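Local coordinates for type II secretion system protein H (Vibrio cholerae, PDB 4DQ9), which forms part of the pseudopilus tip complex of the type II secretion system, critical for recognising and binding the proteins to be secreted, at residues A10-F13 against Y14-L18. Numbering follows the deposited sequence.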
loop_
_atom_site.group_PDB
_atom_site.type_symbol
_atom_site.label_atom_id
_atom_site.label_comp_id
_atom_site.label_asym_id
_atom_site.label_seq_id
_atom_site.Cartn_x
_atom_site.Cartn_y
_atom_site.Cartn_z
ATOM N N ALA A 10 15.276 15.273 13.272
ATOM C CA ALA A 10 15.812 14.059 12.629
ATOM C C ALA A 10 15.859 12.942 13.679
ATOM O O ALA A 10 15.468 11.777 13.424
ATOM C CB ALA A 10 17.219 14.336 12.014
ATOM N N GLN A 11 16.181 13.288 14.923
ATOM C CA GLN A 11 16.196 12.273 16.028
ATOM C C GLN A 11 14.787 11.756 16.234
ATOM O O GLN A 11 14.565 10.536 16.420
ATOM C CB GLN A 11 16.674 12.996 17.255
ATOM C CG GLN A 11 18.109 13.362 17.298
ATOM C CD GLN A 11 18.499 13.955 18.754
ATOM O OE1 GLN A 11 17.725 14.676 19.394
ATOM N NE2 GLN A 11 19.689 13.679 19.222
ATOM N N SER A 12 13.810 12.669 16.158
ATOM C CA SER A 12 12.390 12.284 16.388
ATOM C C SER A 12 12.016 11.296 15.293
ATOM O O SER A 12 11.398 10.219 15.617
ATOM C CB SER A 12 11.454 13.469 16.368
ATOM O OG SER A 12 10.086 13.140 16.086
ATOM N N PHE A 13 12.288 11.625 14.027
ATOM C CA PHE A 13 11.959 10.650 12.968
ATOM C C PHE A 13 12.648 9.290 13.144
ATOM O O PHE A 13 12.026 8.230 12.948
ATOM C CB PHE A 13 12.105 11.253 11.587
ATOM C CG PHE A 13 11.854 10.256 10.487
ATOM C CD1 PHE A 13 10.559 9.868 10.271
ATOM C CD2 PHE A 13 12.833 9.719 9.729
ATOM C CE1 PHE A 13 10.271 8.873 9.301
ATOM C CE2 PHE A 13 12.542 8.824 8.678
ATOM C CZ PHE A 13 11.270 8.407 8.499
ATOM N N TYR A 14 13.923 9.290 13.499
ATOM C CA TYR A 14 14.705 8.091 13.703
ATOM C C TYR A 14 14.043 7.245 14.755
ATOM O O TYR A 14 13.887 6.051 14.541
ATOM C CB TYR A 14 16.098 8.456 14.076
ATOM C CG TYR A 14 17.010 7.343 14.372
ATOM C CD1 TYR A 14 17.483 6.544 13.333
ATOM C CD2 TYR A 14 17.573 7.225 15.654
ATOM C CE1 TYR A 14 18.372 5.547 13.596
ATOM C CE2 TYR A 14 18.504 6.272 15.906
ATOM C CZ TYR A 14 18.855 5.406 14.858
ATOM O OH TYR A 14 19.795 4.409 15.008
ATOM N N GLN A 15 13.650 7.857 15.862
ATOM C CA GLN A 15 13.075 7.130 16.999
ATOM C C GLN A 15 11.767 6.532 16.602
ATOM O O GLN A 15 11.483 5.365 16.979
ATOM C CB GLN A 15 12.840 8.028 18.173
ATOM C CG GLN A 15 14.153 8.590 18.727
ATOM C CD GLN A 15 13.909 9.647 19.881
ATOM O OE1 GLN A 15 12.862 10.301 19.968
ATOM N NE2 GLN A 15 14.891 9.786 20.786
ATOM N N ARG A 16 11.012 7.256 15.746
ATOM C CA ARG A 16 9.699 6.771 15.363
ATOM C C ARG A 16 9.823 5.655 14.336
ATOM O O ARG A 16 9.070 4.667 14.412
ATOM C CB ARG A 16 8.836 7.915 14.806
ATOM C CG ARG A 16 8.493 8.884 15.950
ATOM C CD ARG A 16 8.237 10.317 15.407
ATOM N NE ARG A 16 7.860 11.231 16.517
ATOM C CZ ARG A 16 6.661 11.189 17.041
ATOM N NH1 ARG A 16 5.789 10.357 16.547
ATOM N NH2 ARG A 16 6.277 12.019 18.026
ATOM N N LEU A 17 10.773 5.768 13.409
ATOM C CA LEU A 17 10.951 4.742 12.428
ATOM C C LEU A 17 11.419 3.424 13.170
ATOM O O LEU A 17 10.940 2.316 12.841
ATOM C CB LEU A 17 11.947 5.187 11.448
ATOM C CG LEU A 17 12.288 4.182 10.367
ATOM C CD1 LEU A 17 11.064 3.859 9.503
ATOM C CD2 LEU A 17 13.498 4.717 9.528
ATOM N N LEU A 18 12.361 3.553 14.086
ATOM C CA LEU A 18 12.895 2.388 14.795
ATOM C C LEU A 18 11.739 1.731 15.485
ATOM O O LEU A 18 11.588 0.485 15.484
ATOM C CB LEU A 18 13.986 2.810 15.757
ATOM C CG LEU A 18 15.404 3.042 15.299
ATOM C CD1 LEU A 18 16.370 3.051 16.586
ATOM C CD2 LEU A 18 15.946 2.087 14.408
#
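The carbonyl oxygen of Phe13 accepts the backbone N-H of Leu17 at 2.8 Å from O to N, in a nearly straight bond of 160°. The same i to i+4 pattern links Ala10 to Tyr14, Gln11 to Gln15 and Ser12 to Arg16. Ser12 and Arg16 are also joined through their side chains. Arg16 NE donates to Ser12 OG at 3.0 Å, in a bent bond of 138°. The hydroxyl oxygen meets the edge of the guanidinium, somewhat out of its plane. Ser12 OG lies opposite its own backbone N (chi1 158°), which turns it along the helix to Arg16. The arginine chain runs extended from CG to NE, and its CD passes 3.2 Å from Ser12 O. Arg16 NH1 is hydrogen-bonded to the carbonyl oxygen of Thr62, so the guanidinium ties the helix to strand 54-66. Leu17, one turn after Phe13, lays its CB over one face of the Phe13 ring, and Leu17 CD2 comes 4.3 Å from Phe13 CE2. Both side chains are buried against Phe126 and Val143. This is one stretch of the soluble part of the long N-terminal helix of a pseudopilin, residues 2-27 here, packed by its apolar side on the beta-sheets of the globular domain.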